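Pyridoxal kinase (Entamoeba histolytica, PDB 4S1H) probably catalyses the ATP-dependent phosphorylation of pyridoxal to pyridoxal 5'-phosphate and holds ADP and magnesium in this structure. Local coordinates at residues 4-9 / 62-67; 29-34 / 228-233; 82-87 / 128-133; 153-158 / 162-167. All blocks are in the same frame, centred on the assembly; numbering follows the deposited sequence.

Interaction 1 of 4, residues 4-9 / 62-67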
# COMPACT_ATOMS: atom_id res chain seq x y z
N LYS A 4 12.05 1.27 -9.26
CA LYS A 4 12.00 0.83 -10.66
C LYS A 4 10.67 1.20 -11.31
O LYS A 4 10.61 1.36 -12.56
CB LYS A 4 12.25 -0.66 -10.72
CG LYS A 4 12.32 -1.22 -12.14
CD LYS A 4 12.73 -2.69 -12.18
CE LYS A 4 14.20 -2.89 -11.85
NZ LYS A 4 14.61 -4.27 -12.21
N VAL A 5 9.60 1.28 -10.51
CA VAL A 5 8.26 1.55 -11.01
C VAL A 5 7.67 2.78 -10.35
O VAL A 5 7.86 2.99 -9.16
CB VAL A 5 7.29 0.36 -10.74
CG1 VAL A 5 5.89 0.62 -11.28
CG2 VAL A 5 7.87 -0.93 -11.31
N LEU A 6 6.93 3.56 -11.13
CA LEU A 6 6.09 4.63 -10.58
C LEU A 6 4.68 4.32 -11.00
O LEU A 6 4.42 4.08 -12.19
CB LEU A 6 6.52 5.99 -11.09
CG LEU A 6 5.58 7.16 -10.91
CD1 LEU A 6 5.47 7.48 -9.41
CD2 LEU A 6 6.09 8.35 -11.70
N THR A 7 3.79 4.28 -10.02
CA THR A 7 2.39 3.94 -10.29
C THR A 7 1.48 4.95 -9.62
O THR A 7 1.58 5.25 -8.41
CB THR A 7 2.04 2.48 -9.92
OG1 THR A 7 0.62 2.31 -9.93
CG2 THR A 7 2.56 2.11 -8.58
N ILE A 8 0.59 5.49 -10.42
CA ILE A 8 -0.29 6.58 -10.05
C ILE A 8 -1.71 6.09 -10.20
O ILE A 8 -2.18 5.85 -11.33
CB ILE A 8 -0.03 7.81 -10.98
CG1 ILE A 8 1.43 8.28 -10.89
CG2 ILE A 8 -1.02 8.93 -10.69
CD1 ILE A 8 1.83 9.32 -11.93
N SER A 9 -2.41 5.90 -9.10
CA SER A 9 -3.76 5.35 -9.15
C SER A 9 -4.45 5.53 -7.80
O SER A 9 -3.91 6.17 -6.89
CB SER A 9 -3.74 3.88 -9.57
OG SER A 9 -5.06 3.42 -9.85
N SER A 62 2.99 18.85 -5.52
CA SER A 62 3.94 18.90 -4.43
C SER A 62 4.66 17.57 -4.26
O SER A 62 5.89 17.52 -4.08
CB SER A 62 3.20 19.22 -3.13
OG SER A 62 4.09 19.34 -2.07
N ILE A 63 3.89 16.49 -4.28
CA ILE A 63 4.46 15.14 -4.24
C ILE A 63 5.41 14.85 -5.42
O ILE A 63 6.54 14.41 -5.20
CB ILE A 63 3.35 14.08 -4.20
CG1 ILE A 63 2.68 14.12 -2.82
CG2 ILE A 63 3.88 12.68 -4.52
CD1 ILE A 63 1.32 13.48 -2.78
N MET A 64 4.98 15.15 -6.64
CA MET A 64 5.82 14.82 -7.79
C MET A 64 7.11 15.65 -7.80
O MET A 64 8.21 15.13 -8.07
CB MET A 64 5.05 14.98 -9.10
CG MET A 64 3.87 14.03 -9.21
SD MET A 64 4.30 12.29 -9.22
CE MET A 64 5.06 12.13 -10.83
N ASP A 65 7.00 16.92 -7.42
CA ASP A 65 8.18 17.79 -7.28
C ASP A 65 9.15 17.27 -6.22
O ASP A 65 10.34 17.28 -6.41
CB ASP A 65 7.78 19.21 -6.89
CG ASP A 65 7.10 19.97 -8.04
OD1 ASP A 65 7.08 19.50 -9.21
OD2 ASP A 65 6.60 21.06 -7.74
N SER A 66 8.61 16.81 -5.10
CA SER A 66 9.45 16.28 -4.00
C SER A 66 10.20 15.00 -4.42
O SER A 66 11.38 14.83 -4.11
CB SER A 66 8.55 15.98 -2.81
OG SER A 66 9.30 15.63 -1.66
N LEU A 67 9.52 14.12 -5.15
CA LEU A 67 10.18 12.92 -5.70
C LEU A 67 11.33 13.30 -6.62
O LEU A 67 12.37 12.69 -6.57
CB LEU A 67 9.20 12.03 -6.45
CG LEU A 67 8.10 11.42 -5.58
CD1 LEU A 67 7.02 10.80 -6.46
CD2 LEU A 67 8.59 10.38 -4.60
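Met-64 reaches from helix 57-69 to Leu-6 and Ile-8 on strand 5-9. Its CB lies on the helix flank and meets neither residue. CG is still too far from the strand to touch it. The bend at chi2 (-62°) places SD, which stops 4.7 Å from Ile-8 CD1, short of close packing. The bend at chi3 (-71°) then sets CE toward the strand. The terminal CE does the touching. It lies 4.0 Å from Leu-6 CD2, and the two side chains meet tip to tip. The same CE is 4.4 Å from Ile-8 CD1, a looser contact. Leu-6 turns its CG anti to the backbone N (chi1 165°), which sends CD2 out toward the methionine. The contact is small, buried and wholly apolar. Strand 5-9 lies between the parallel strands 33-41 and 78-81. Val-5 and Thr-7 point the other way, where they meet Ile-229 and Tyr-222 of helix 216-229. Helix 57-69 in turn lies against the second subunit, where Ser-66 OG bonds to Asn-43 and Gly-51 of that chain.

Interaction 2 of 4, residues 29-34 / 228-233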
# COMPACT_ATOMS: atom_id res chain seq x y z
N PHE A 29 6.20 -9.42 -5.55
CA PHE A 29 7.22 -9.69 -6.57
C PHE A 29 8.56 -9.03 -6.23
O PHE A 29 9.50 -9.17 -6.98
CB PHE A 29 6.76 -9.20 -7.98
CG PHE A 29 5.91 -10.18 -8.76
CD1 PHE A 29 4.55 -10.27 -8.56
CD2 PHE A 29 6.48 -10.99 -9.77
CE1 PHE A 29 3.78 -11.15 -9.28
CE2 PHE A 29 5.70 -11.88 -10.50
CZ PHE A 29 4.34 -11.97 -10.25
N GLN A 30 8.61 -8.27 -5.12
CA GLN A 30 9.79 -7.57 -4.67
C GLN A 30 10.34 -6.60 -5.73
O GLN A 30 11.55 -6.47 -5.92
CB GLN A 30 10.85 -8.54 -4.17
CG GLN A 30 10.34 -9.37 -2.98
CD GLN A 30 11.23 -10.53 -2.73
OE1 GLN A 30 11.10 -11.55 -3.38
NE2 GLN A 30 12.17 -10.38 -1.79
N ILE A 31 9.42 -5.87 -6.32
CA ILE A 31 9.71 -4.82 -7.31
C ILE A 31 9.54 -3.48 -6.57
O ILE A 31 8.44 -3.11 -6.16
CB ILE A 31 8.81 -4.95 -8.55
CG1 ILE A 31 9.04 -6.30 -9.29
CG2 ILE A 31 9.06 -3.76 -9.46
CD1 ILE A 31 8.01 -6.64 -10.34
N GLN A 32 10.66 -2.80 -6.32
CA GLN A 32 10.62 -1.56 -5.56
C GLN A 32 9.90 -0.50 -6.39
O GLN A 32 10.28 -0.23 -7.54
CB GLN A 32 12.01 -1.10 -5.20
CG GLN A 32 11.95 0.12 -4.30
CD GLN A 32 13.28 0.49 -3.68
OE1 GLN A 32 14.00 -0.37 -3.18
NE2 GLN A 32 13.60 1.78 -3.70
N SER A 33 8.85 0.09 -5.81
CA SER A 33 7.93 0.97 -6.54
C SER A 33 7.52 2.20 -5.72
O SER A 33 7.53 2.14 -4.48
CB SER A 33 6.69 0.19 -6.92
OG SER A 33 7.06 -0.97 -7.65
N ILE A 34 7.21 3.27 -6.42
CA ILE A 34 6.62 4.46 -5.87
C ILE A 34 5.12 4.40 -6.14
O ILE A 34 4.71 4.19 -7.29
CB ILE A 34 7.21 5.72 -6.54
CG1 ILE A 34 8.74 5.78 -6.38
CG2 ILE A 34 6.54 6.97 -5.99
CD1 ILE A 34 9.39 6.85 -7.26
N ILE A 228 6.21 -8.76 -17.08
CA ILE A 228 6.97 -7.97 -18.05
C ILE A 228 8.29 -7.47 -17.46
O ILE A 228 9.35 -7.58 -18.09
CB ILE A 228 6.15 -6.80 -18.58
CG1 ILE A 228 4.98 -7.30 -19.45
CG2 ILE A 228 7.02 -5.86 -19.39
CD1 ILE A 228 3.94 -6.26 -19.73
N ILE A 229 8.20 -6.93 -16.26
CA ILE A 229 9.39 -6.49 -15.56
C ILE A 229 10.41 -7.61 -15.38
O ILE A 229 11.64 -7.39 -15.54
CB ILE A 229 9.04 -5.79 -14.20
CG1 ILE A 229 8.37 -4.45 -14.49
CG2 ILE A 229 10.29 -5.59 -13.34
CD1 ILE A 229 7.72 -3.77 -13.30
N LYS A 230 9.94 -8.80 -15.01
CA LYS A 230 10.81 -9.97 -14.83
C LYS A 230 11.38 -10.54 -16.16
O LYS A 230 12.16 -11.49 -16.13
CB LYS A 230 10.09 -11.06 -14.03
CG LYS A 230 9.69 -10.69 -12.60
CD LYS A 230 10.86 -10.47 -11.69
CE LYS A 230 10.39 -9.95 -10.34
NZ LYS A 230 11.55 -9.69 -9.45
N GLY A 231 11.00 -9.96 -17.30
CA GLY A 231 11.55 -10.32 -18.59
C GLY A 231 10.77 -11.37 -19.35
O GLY A 231 11.27 -11.94 -20.32
N ILE A 232 9.54 -11.65 -18.92
CA ILE A 232 8.68 -12.67 -19.59
C ILE A 232 8.07 -12.05 -20.85
O ILE A 232 7.55 -10.95 -20.78
CB ILE A 232 7.57 -13.16 -18.63
CG1 ILE A 232 8.18 -13.70 -17.33
CG2 ILE A 232 6.67 -14.21 -19.25
CD1 ILE A 232 9.23 -14.75 -17.52
N PRO A 233 8.12 -12.75 -22.00
CA PRO A 233 7.42 -12.23 -23.19
C PRO A 233 5.94 -11.99 -22.94
O PRO A 233 5.30 -12.72 -22.18
CB PRO A 233 7.61 -13.34 -24.24
CG PRO A 233 8.81 -14.09 -23.79
CD PRO A 233 8.77 -14.04 -22.28
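Two first torsions bring Lys-230 and Ile-31 together. Lys-230 CG and Ile-31 CG1 each lie anti to their own carbonyl carbon (chi1 -62° and -63°). Lys-230 then bends at chi2 (-67°) and runs extended to its amino group. The two side chains run antiparallel past one another, with Lys-230 CE 4.0 Å from Ile-31 CG1. The same CE reaches the edge of the Phe-29 ring, near the ring plane, 4.1 Å from Phe-29 CD2. Beyond it, NZ makes a weak hydrogen bond of 3.3 Å to Phe-29 O. Ile-31 and Ile-229 meet tip to tip. Ile-31 CD1 lies 3.9 Å from Ile-229 CG2, and Ile-31 CG2 is 4.1 Å from Ile-229 CD1. Within the 29-34 segment, Ser-33 OG bonds to Ile-31 O from above the carbonyl plane. Both segments leave a helix here. Gln-30 and Gly-231 each end one with a Schellman motif, helix 18-28 and helix 216-229 respectively. Phe-29 also packs edge-to-face with Trp-227. The chemistry is mostly that of aliphatic packing with one weak polar bond. A lysine charge beside a carbonyl at the C-terminal end of helix 18-28 would probably be favoured by the helix dipole. CE packs on Ile-31 and the Phe-29 edge while NZ adds only a weak bond, consistent with a mainly apolar contact at a partly open edge.

Interaction 3 of 4, residues 82-87 / 128-133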
# COMPACT_ATOMS: atom_id res chain seq x y z
N GLY A 82 -3.57 4.47 -13.43
CA GLY A 82 -4.87 3.87 -13.23
C GLY A 82 -5.95 4.91 -13.15
O GLY A 82 -6.19 5.69 -14.11
N TYR A 83 -6.63 4.92 -12.00
CA TYR A 83 -7.80 5.75 -11.81
C TYR A 83 -7.43 7.19 -11.52
O TYR A 83 -6.53 7.43 -10.71
CB TYR A 83 -8.65 5.22 -10.65
CG TYR A 83 -9.86 6.07 -10.35
CD1 TYR A 83 -11.04 5.91 -11.08
CD2 TYR A 83 -9.83 7.03 -9.35
CE1 TYR A 83 -12.15 6.69 -10.81
CE2 TYR A 83 -10.93 7.80 -9.07
CZ TYR A 83 -12.09 7.63 -9.79
OH TYR A 83 -13.19 8.40 -9.51
N PHE A 84 -8.11 8.13 -12.18
CA PHE A 84 -8.04 9.53 -11.82
C PHE A 84 -9.44 10.07 -11.53
O PHE A 84 -10.37 9.82 -12.29
CB PHE A 84 -7.42 10.35 -12.94
CG PHE A 84 -6.01 9.99 -13.24
CD1 PHE A 84 -4.96 10.65 -12.63
CD2 PHE A 84 -5.73 9.06 -14.24
CE1 PHE A 84 -3.66 10.33 -12.95
CE2 PHE A 84 -4.42 8.77 -14.59
CZ PHE A 84 -3.39 9.40 -13.94
N PRO A 85 -9.60 10.83 -10.45
CA PRO A 85 -10.92 11.38 -10.12
C PRO A 85 -11.26 12.65 -10.91
O PRO A 85 -12.44 13.01 -10.99
CB PRO A 85 -10.80 11.69 -8.61
CG PRO A 85 -9.38 11.98 -8.40
CD PRO A 85 -8.64 11.08 -9.35
N SER A 86 -10.26 13.29 -11.52
CA SER A 86 -10.43 14.58 -12.17
C SER A 86 -9.42 14.77 -13.28
O SER A 86 -8.31 14.22 -13.21
CB SER A 86 -10.31 15.72 -11.14
OG SER A 86 -9.11 15.61 -10.38
N SER A 87 -9.80 15.52 -14.31
CA SER A 87 -8.95 15.72 -15.48
C SER A 87 -7.67 16.52 -15.18
O SER A 87 -6.66 16.33 -15.85
CB SER A 87 -9.71 16.39 -16.61
OG SER A 87 -10.27 17.60 -16.17
N ASP A 128 -12.07 12.62 -21.88
CA ASP A 128 -11.34 13.36 -22.89
C ASP A 128 -9.86 13.50 -22.57
O ASP A 128 -9.00 13.38 -23.45
CB ASP A 128 -11.97 14.74 -23.13
CG ASP A 128 -13.36 14.64 -23.72
OD1 ASP A 128 -13.66 13.64 -24.41
OD2 ASP A 128 -14.15 15.56 -23.46
N SER A 129 -9.53 13.71 -21.29
CA SER A 129 -8.14 13.82 -20.88
C SER A 129 -7.44 12.46 -21.02
O SER A 129 -6.29 12.41 -21.41
CB SER A 129 -8.01 14.40 -19.46
OG SER A 129 -8.48 13.51 -18.47
N MET A 130 -8.14 11.38 -20.71
CA MET A 130 -7.59 10.03 -20.92
C MET A 130 -7.29 9.73 -22.40
O MET A 130 -6.35 9.01 -22.69
CB MET A 130 -8.54 8.97 -20.38
CG MET A 130 -7.98 7.56 -20.28
SD MET A 130 -6.52 7.35 -19.23
CE MET A 130 -6.77 8.61 -17.95
N LYS A 131 -8.10 10.27 -23.31
CA LYS A 131 -7.82 10.11 -24.74
C LYS A 131 -6.47 10.69 -25.12
O LYS A 131 -5.83 10.19 -26.08
CB LYS A 131 -8.94 10.73 -25.59
CG LYS A 131 -10.27 10.01 -25.51
CD LYS A 131 -11.30 10.76 -26.35
CE LYS A 131 -12.59 9.98 -26.50
NZ LYS A 131 -13.47 10.59 -27.53
N GLU A 132 -6.01 11.70 -24.38
CA GLU A 132 -4.68 12.27 -24.59
C GLU A 132 -3.60 11.48 -23.88
O GLU A 132 -2.56 11.22 -24.46
CB GLU A 132 -4.65 13.75 -24.18
CG GLU A 132 -5.47 14.69 -25.07
CD GLU A 132 -5.14 14.59 -26.56
OE1 GLU A 132 -3.94 14.59 -26.92
OE2 GLU A 132 -6.09 14.50 -27.38
N LEU A 133 -3.86 11.08 -22.65
CA LEU A 133 -2.86 10.29 -21.91
C LEU A 133 -2.47 8.97 -22.62
O LEU A 133 -1.32 8.62 -22.67
CB LEU A 133 -3.36 9.99 -20.48
CG LEU A 133 -2.39 9.23 -19.57
CD1 LEU A 133 -1.06 9.96 -19.42
CD2 LEU A 133 -3.02 9.00 -18.22
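Ser-129 OG, pressed against Ser-87, is held by a hydrogen bond to Val-126 O, back in its own helix. A chi1 of 69° sets the hydroxyl between the backbone N and the carbonyl carbon. From there OG packs 3.6 Å from Ser-87 CB, which is a van der Waals contact. The two CB atoms, of Ser-87 and Ser-129, are 3.9 Å apart. These small side chains allow the backbones to come close, with the CA atoms of Ser-87 and Ser-129 at 5.8 Å. A polar tie lies just beside them, since Ser-87 N bonds to Glu-125 OE2. Deeper in, Phe-84 carries the apolar part. Its CD2 lies 3.9 Å from Met-130 CE, and the same methyl also touches CE2. Met-130 bends at chi2 (60°) and chi3 (31°, away from a staggered value) to curl CE back to the ring. Leu-133 brings CD2 to 3.9 Å from Phe-84 CE2. Both side chains, of Met-130 and Leu-133, cross the phenylalanine side chain at about a right angle. Two methyl groups from successive turns of one helix thus meet the ring at CD2 and CE2. Met-130 continues onto Cys-110 and Pro-112, next to the magnesium ligand Asp-111, whose side chain is about 8 Å from that of Met-130. The 82-87 loop joins strand 78-81 to helix 87-100. Phe-84 also touches Val-90 and Thr-93 of that helix, Thr-38 of strand 33-41 and Ile-8 of strand 5-9. Helix 124-133 covers strand 107-110 through Met-130 and Leu-133.

Interaction 4 of 4, residues 153-158 / 162-167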
# COMPACT_ATOMS: atom_id res chain seq x y z
N LEU A 153 -16.78 4.23 -30.57
CA LEU A 153 -17.33 3.09 -31.31
C LEU A 153 -17.91 2.08 -30.33
O LEU A 153 -17.42 1.89 -29.22
CB LEU A 153 -16.21 2.42 -32.12
CG LEU A 153 -15.61 3.17 -33.31
CD1 LEU A 153 -14.76 2.26 -34.17
CD2 LEU A 153 -16.69 3.82 -34.16
N GLU A 154 -18.99 1.42 -30.75
CA GLU A 154 -19.54 0.33 -29.96
C GLU A 154 -18.50 -0.80 -29.94
O GLU A 154 -17.82 -1.03 -30.93
CB GLU A 154 -20.87 -0.17 -30.56
CG GLU A 154 -22.06 0.79 -30.48
CD GLU A 154 -23.34 0.16 -29.91
OE1 GLU A 154 -23.34 -0.34 -28.76
OE2 GLU A 154 -24.37 0.18 -30.62
N VAL A 155 -18.39 -1.52 -28.83
CA VAL A 155 -17.52 -2.70 -28.74
C VAL A 155 -18.29 -3.83 -28.07
O VAL A 155 -18.28 -3.94 -26.85
CB VAL A 155 -16.20 -2.43 -27.98
CG1 VAL A 155 -15.32 -3.66 -28.06
CG2 VAL A 155 -15.50 -1.23 -28.60
N ASN A 156 -18.99 -4.61 -28.89
CA ASN A 156 -19.84 -5.71 -28.42
C ASN A 156 -19.38 -7.07 -28.92
O ASN A 156 -20.10 -8.05 -28.74
CB ASN A 156 -21.29 -5.47 -28.88
CG ASN A 156 -21.86 -4.17 -28.36
OD1 ASN A 156 -21.95 -3.93 -27.15
ND2 ASN A 156 -22.23 -3.31 -29.29
N SER A 157 -18.20 -7.13 -29.53
CA SER A 157 -17.70 -8.32 -30.14
C SER A 157 -16.27 -8.13 -30.51
O SER A 157 -15.79 -7.01 -30.50
CB SER A 157 -18.47 -8.62 -31.45
OG SER A 157 -18.25 -7.58 -32.41
N VAL A 158 -15.62 -9.22 -30.89
CA VAL A 158 -14.20 -9.16 -31.25
C VAL A 158 -14.03 -8.32 -32.53
O VAL A 158 -13.15 -7.47 -32.57
CB VAL A 158 -13.61 -10.57 -31.43
CG1 VAL A 158 -12.25 -10.51 -32.11
CG2 VAL A 158 -13.52 -11.27 -30.07
N ILE A 162 -11.75 -5.05 -32.85
CA ILE A 162 -10.64 -4.89 -33.82
C ILE A 162 -10.75 -3.51 -34.52
O ILE A 162 -9.77 -2.81 -34.67
CB ILE A 162 -10.61 -6.07 -34.81
CG1 ILE A 162 -10.09 -7.35 -34.13
CG2 ILE A 162 -9.77 -5.71 -36.03
CD1 ILE A 162 -10.40 -8.62 -34.91
N LYS A 163 -11.96 -3.12 -34.93
CA LYS A 163 -12.18 -1.81 -35.55
C LYS A 163 -11.82 -0.64 -34.61
O LYS A 163 -11.22 0.34 -35.04
CB LYS A 163 -13.63 -1.67 -36.01
CG LYS A 163 -14.08 -2.65 -37.06
CD LYS A 163 -15.55 -2.37 -37.42
CE LYS A 163 -16.19 -3.34 -38.39
NZ LYS A 163 -17.62 -2.96 -38.61
N ALA A 164 -12.17 -0.77 -33.33
CA ALA A 164 -11.88 0.29 -32.38
C ALA A 164 -10.37 0.34 -32.12
O ALA A 164 -9.79 1.43 -31.98
CB ALA A 164 -12.67 0.08 -31.09
N CYS A 165 -9.71 -0.83 -32.05
CA CYS A 165 -8.25 -0.85 -31.83
C CYS A 165 -7.53 -0.15 -32.98
O CYS A 165 -6.55 0.55 -32.76
CB CYS A 165 -7.71 -2.27 -31.70
SG CYS A 165 -8.08 -3.03 -30.10
N HIS A 166 -8.02 -0.35 -34.19
CA HIS A 166 -7.42 0.34 -35.34
C HIS A 166 -7.28 1.85 -35.09
O HIS A 166 -6.20 2.44 -35.32
CB HIS A 166 -8.23 0.04 -36.59
CG HIS A 166 -7.75 0.76 -37.80
ND1 HIS A 166 -6.59 0.39 -38.46
CD2 HIS A 166 -8.19 1.89 -38.41
CE1 HIS A 166 -6.39 1.21 -39.48
NE2 HIS A 166 -7.35 2.13 -39.47
N ILE A 167 -8.36 2.46 -34.60
CA ILE A 167 -8.43 3.90 -34.42
C ILE A 167 -7.27 4.32 -33.50
O ILE A 167 -6.54 5.28 -33.77
CB ILE A 167 -9.77 4.33 -33.78
CG1 ILE A 167 -10.97 4.06 -34.71
CG2 ILE A 167 -9.73 5.79 -33.36
CD1 ILE A 167 -10.99 4.84 -36.01
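Val-158 and Ile-162 lean obliquely over each other, one helical turn apart. Val-158 turns CG1 anti to its backbone N (chi1 167°), and this methyl meets Ile-162 CD1 at 3.9 Å. Beneath them runs the helical bond from Ile-162 N to Val-158 O, 2.8 Å long. The N-H approaches the oxygen almost head-on, with a C=O...N angle of 164°. Ile-162 CG1 also lies 3.4 Å from Val-158 O, off to one side beyond the oxygen. Leu-153 comes from the loop before the helix. It extends CD1 over the helix backbone, 3.9 Å from Ala-164 CA, and reaches on to Ile-167 CG1 at 4.2 Å. Val-155 meets the same alanine at its methyl, with Val-155 CG2 4.0 Å from Ala-164 CB. Ala-164 thus receives Leu-153 at its backbone and Val-155 at its side chain. Leu-147 and Thr-151 of helix 144-151 touch it as well. Ser-157 is the N-cap, and its OG bonds to Glu-160 N. Farther along the helix, Cys-165 packs on Ile-176 and Val-178 of strand 175-183. That strand carries the ADP-binding residues Thr-179 and Ser-180, and the side chain of Val-155 is about 11 Å from the bound ADP. The loop between helices 144-151 and 158-170 packs on the first turns of the second helix, which Ser-157 N-caps, near the ADP site of a ribokinase-like alpha/beta fold.

In the fold
From the N terminus, strand 5-9 opens interaction 1, and helix 57-69 closes it. Residues 29-34 lie within that loop but find their partner only at 228-233. Interactions 1 and 2 therefore cross. They also touch: strands 5-9 and 33-41 are neighbours in the central sheet, and Val-5 packs on Ile-229. Interaction 3 starts after interaction 1 has closed and joins the loop behind strand 78-81 to helix 124-133. It meets interaction 1 at the ends of strands 5-9 and 78-81. Interaction 4 is a short local closure that follows in series. Interactions 3 and 4 are both nested in the long loop closed by interaction 2, which ties the sheet to helix 216-229.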